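Local coordinates for protein lectin (Polyandrocarpa misakiensis, PDB 1TLG) that binds galactose through a calcium ion as a homodimeric C-type lectin and serves in the animal's defence against microorganisms, at residues W82-P87 / S101-L106. Residues are numbered along the deposited sequence; the frame is centred on the assembly and turned at random.
Sequences WSPNEP and SKYNLL. With CA (calcium ion), chain D; GAL (beta-D-galactopyranose), chain C.
S83 meets segment 101-106 along its whole side chain. Its CB touches L106 O and rests 3.5 Å from CD2 of Y103, and with chi1 at -51°, OG lies beside its backbone N, so both donors turn to one acceptor. S83 N gives L106 O a nearly straight bond (2.7 Å, 168°) in the carbonyl plane, while S83 OG donates to the same oxygen from above that plane at 2.8 Å and lies 3.5 Å from L105 CB. P84 sets its CD over the centre of the Y103 ring, a CH-pi contact 3.4 Å from the centroid, with CG nearest CE1; CG of K102 lies toward the rim of the opposite face. W82 pairs with L106 in a single beta bridge, and its CE3 packs 4.0 Å from L106 CB. Segment 82-87 belongs to the long loop of the C-type lectin fold and carries the cis-proline of the Glu-Pro-Ser motif (E86-P87-S88), held against the start of strand 105-109. P87 CD sits over the W82 indole. E86 reaches the calcium through OE1 at 2.2 Å, where S88 hydrogen-bonds, and OE2 comes 2.5 Å from galactose O3. N89, D107, D108 and galactose O3 and O4 bind this ion.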
ATOM      1  N   TRP A  82     -14.460 -14.058   3.124  1.00 29.59           N
ATOM      2  CA  TRP A  82     -13.863 -15.367   3.202  1.00 30.30           C
ATOM      3  C   TRP A  82     -13.712 -16.054   1.840  1.00 30.93           C
ATOM      4  O   TRP A  82     -14.598 -16.043   0.990  1.00 30.78           O
ATOM      5  CB  TRP A  82     -14.623 -16.321   4.139  1.00 30.11           C
ATOM      6  CG  TRP A  82     -14.608 -16.051   5.607  1.00 30.21           C
ATOM      7  CD1 TRP A  82     -15.621 -15.492   6.331  1.00 29.52           C
ATOM      8  CD2 TRP A  82     -13.558 -16.316   6.551  1.00 29.97           C
ATOM      9  NE1 TRP A  82     -15.264 -15.381   7.652  1.00 30.06           N
ATOM     10  CE2 TRP A  82     -14.002 -15.884   7.814  1.00 30.13           C
ATOM     11  CE3 TRP A  82     -12.280 -16.865   6.449  1.00 30.25           C
ATOM     12  CZ2 TRP A  82     -13.225 -15.995   8.968  1.00 30.22           C
ATOM     13  CZ3 TRP A  82     -11.506 -16.971   7.588  1.00 30.17           C
ATOM     14  CH2 TRP A  82     -11.978 -16.547   8.834  1.00 30.25           C
ATOM     15  N   SER A  83     -12.567 -16.721   1.675  1.00 31.09           N
ATOM     16  CA  SER A  83     -12.340 -17.523   0.485  1.00 32.65           C
ATOM     17  C   SER A  83     -13.441 -18.602   0.510  1.00 33.54           C
ATOM     18  O   SER A  83     -14.037 -18.874   1.556  1.00 33.16           O
ATOM     19  CB  SER A  83     -11.001 -18.244   0.462  1.00 32.37           C
ATOM     20  OG  SER A  83      -9.856 -17.468   0.720  1.00 32.08           O
ATOM     21  N   PRO A  84     -13.679 -19.212  -0.638  1.00 33.68           N
ATOM     22  CA  PRO A  84     -14.635 -20.291  -0.761  1.00 33.40           C
ATOM     23  C   PRO A  84     -14.288 -21.432   0.189  1.00 31.92           C
ATOM     24  O   PRO A  84     -13.131 -21.845   0.282  1.00 31.19           O
ATOM     25  CB  PRO A  84     -14.513 -20.748  -2.210  1.00 34.25           C
ATOM     26  CG  PRO A  84     -13.889 -19.598  -2.927  1.00 35.16           C
ATOM     27  CD  PRO A  84     -12.992 -18.928  -1.919  1.00 34.76           C
ATOM     28  N   ASN A  85     -15.298 -21.922   0.897  1.00 29.86           N
ATOM     29  CA  ASN A  85     -15.140 -23.038   1.818  1.00 29.38           C
ATOM     30  C   ASN A  85     -14.204 -22.740   2.985  1.00 28.94           C
ATOM     31  O   ASN A  85     -13.521 -23.658   3.459  1.00 28.86           O
ATOM     32  CB  ASN A  85     -14.647 -24.290   1.087  1.00 30.51           C
ATOM     33  CG  ASN A  85     -15.543 -24.771  -0.030  1.00 32.18           C
ATOM     34  OD1 ASN A  85     -15.108 -25.099  -1.137  1.00 32.47           O
ATOM     35  ND2 ASN A  85     -16.847 -24.854   0.222  1.00 32.88           N
ATOM     36  N   GLU A  86     -14.180 -21.500   3.468  1.00 26.92           N
ATOM     37  CA  GLU A  86     -13.357 -21.156   4.637  1.00 25.65           C
ATOM     38  C   GLU A  86     -14.263 -20.258   5.473  1.00 25.15           C
ATOM     39  O   GLU A  86     -15.152 -19.628   4.890  1.00 24.41           O
ATOM     40  CB  GLU A  86     -12.070 -20.480   4.192  1.00 25.28           C
ATOM     41  CG  GLU A  86     -11.188 -21.265   3.238  1.00 24.04           C
ATOM     42  CD  GLU A  86     -10.507 -22.458   3.878  1.00 24.01           C
ATOM     43  OE1 GLU A  86     -10.304 -22.504   5.113  1.00 23.20           O
ATOM     44  OE2 GLU A  86     -10.136 -23.378   3.116  1.00 22.74           O
ATOM     45  N   PRO A  87     -14.097 -20.181   6.774  1.00 25.17           N
ATOM     46  CA  PRO A  87     -13.080 -20.910   7.502  1.00 25.67           C
ATOM     47  C   PRO A  87     -13.385 -22.396   7.608  1.00 25.50           C
ATOM     48  O   PRO A  87     -14.560 -22.769   7.630  1.00 25.52           O
ATOM     49  CB  PRO A  87     -13.114 -20.264   8.883  1.00 25.85           C
ATOM     50  CG  PRO A  87     -14.522 -19.810   9.044  1.00 25.73           C
ATOM     51  CD  PRO A  87     -14.947 -19.357   7.675  1.00 25.58           C
ATOM     52  N   SER A 101      -3.403 -16.242  -1.162  1.00 20.17           N
ATOM     53  CA  SER A 101      -3.106 -16.064  -2.564  1.00 21.89           C
ATOM     54  C   SER A 101      -3.916 -17.006  -3.439  1.00 22.94           C
ATOM     55  O   SER A 101      -4.189 -16.687  -4.599  1.00 22.70           O
ATOM     56  CB  SER A 101      -1.610 -16.208  -2.848  1.00 21.91           C
ATOM     57  OG  SER A 101      -1.074 -17.481  -2.538  1.00 22.31           O
ATOM     58  N   LYS A 102      -4.352 -18.149  -2.889  1.00 25.76           N
ATOM     59  CA  LYS A 102      -5.142 -19.062  -3.713  1.00 26.91           C
ATOM     60  C   LYS A 102      -6.369 -18.356  -4.290  1.00 26.87           C
ATOM     61  O   LYS A 102      -6.744 -18.568  -5.450  1.00 27.18           O
ATOM     62  CB  LYS A 102      -5.585 -20.328  -2.984  1.00 28.33           C
ATOM     63  CG  LYS A 102      -6.307 -21.278  -3.938  1.00 30.17           C
ATOM     64  CD  LYS A 102      -6.586 -22.637  -3.314  1.00 31.70           C
ATOM     65  CE  LYS A 102      -7.537 -23.424  -4.212  1.00 33.20           C
ATOM     66  NZ  LYS A 102      -7.453 -24.896  -3.963  1.00 33.66           N
ATOM     67  N   TYR A 103      -7.013 -17.544  -3.472  1.00 26.30           N
ATOM     68  CA  TYR A 103      -8.201 -16.821  -3.890  1.00 26.60           C
ATOM     69  C   TYR A 103      -8.109 -15.306  -3.691  1.00 24.44           C
ATOM     70  O   TYR A 103      -9.043 -14.623  -4.117  1.00 23.28           O
ATOM     71  CB  TYR A 103      -9.404 -17.260  -3.048  1.00 28.75           C
ATOM     72  CG  TYR A 103      -9.745 -18.725  -3.190  1.00 31.53           C
ATOM     73  CD1 TYR A 103     -10.499 -19.182  -4.265  1.00 32.03           C
ATOM     74  CD2 TYR A 103      -9.309 -19.638  -2.242  1.00 32.04           C
ATOM     75  CE1 TYR A 103     -10.821 -20.524  -4.381  1.00 33.42           C
ATOM     76  CE2 TYR A 103      -9.629 -20.983  -2.350  1.00 33.37           C
ATOM     77  CZ  TYR A 103     -10.388 -21.415  -3.418  1.00 33.64           C
ATOM     78  OH  TYR A 103     -10.704 -22.748  -3.538  1.00 34.11           O
ATOM     79  N   ASN A 104      -7.064 -14.850  -3.027  1.00 21.41           N
ATOM     80  CA  ASN A 104      -6.931 -13.427  -2.726  1.00 21.48           C
ATOM     81  C   ASN A 104      -8.141 -13.020  -1.883  1.00 20.78           C
ATOM     82  O   ASN A 104      -8.723 -11.952  -2.031  1.00 20.10           O
ATOM     83  CB  ASN A 104      -6.775 -12.542  -3.952  1.00 20.58           C
ATOM     84  CG  ASN A 104      -6.204 -11.179  -3.623  1.00 21.54           C
ATOM     85  OD1 ASN A 104      -6.655 -10.143  -4.141  1.00 21.56           O
ATOM     86  ND2 ASN A 104      -5.211 -11.158  -2.744  1.00 20.13           N
ATOM     87  N   LEU A 105      -8.513 -13.942  -0.999  1.00 20.07           N
ATOM     88  CA  LEU A 105      -9.622 -13.782  -0.076  1.00 20.68           C
ATOM     89  C   LEU A 105      -9.213 -14.315   1.299  1.00 21.21           C
ATOM     90  O   LEU A 105      -8.182 -15.000   1.408  1.00 21.54           O
ATOM     91  CB  LEU A 105     -10.913 -14.426  -0.581  1.00 19.93           C
ATOM     92  CG  LEU A 105     -11.685 -13.693  -1.685  1.00 20.48           C
ATOM     93  CD1 LEU A 105     -12.993 -14.413  -2.004  1.00 20.74           C
ATOM     94  CD2 LEU A 105     -12.013 -12.245  -1.349  1.00 19.98           C
ATOM     95  N   LEU A 106      -9.978 -13.984   2.335  1.00 20.48           N
ATOM     96  CA  LEU A 106      -9.617 -14.368   3.693  1.00 21.25           C
ATOM     97  C   LEU A 106      -9.633 -15.867   3.938  1.00 21.33           C
ATOM     98  O   LEU A 106     -10.402 -16.608   3.326  1.00 21.73           O
ATOM     99  CB  LEU A 106     -10.502 -13.680   4.730  1.00 20.56           C
ATOM    100  CG  LEU A 106     -10.468 -12.150   4.746  1.00 21.04           C
ATOM    101  CD1 LEU A 106     -11.303 -11.645   5.918  1.00 20.86           C
ATOM    102  CD2 LEU A 106      -9.048 -11.602   4.811  1.00 19.55           C
TER
HETATM  103 CA    CA D 201      -8.499 -22.459   6.305  1.00 27.44          CA
HETATM  104  C1  GAL C 126      -5.016 -25.821   4.097  1.00 36.84           C
HETATM  105  C2  GAL C 126      -6.424 -25.634   4.666  1.00 36.30           C
HETATM  106  C3  GAL C 126      -7.102 -24.471   3.970  1.00 35.36           C
HETATM  107  C4  GAL C 126      -6.234 -23.174   3.973  1.00 34.83           C
HETATM  108  C5  GAL C 126      -4.822 -23.500   3.433  1.00 34.52           C
HETATM  109  C6  GAL C 126      -3.816 -22.334   3.428  1.00 33.99           C
HETATM  110  O1  GAL C 126      -4.363 -26.797   4.825  1.00 37.98           O
HETATM  111  O2  GAL C 126      -7.195 -26.808   4.391  1.00 36.64           O
HETATM  112  O3  GAL C 126      -8.294 -24.248   4.633  1.00 34.89           O
HETATM  113  O4  GAL C 126      -6.257 -22.657   5.268  1.00 33.48           O
HETATM  114  O5  GAL C 126      -4.261 -24.606   4.190  1.00 35.70           O
HETATM  115  O6  GAL C 126      -2.615 -22.743   2.789  1.00 32.88           O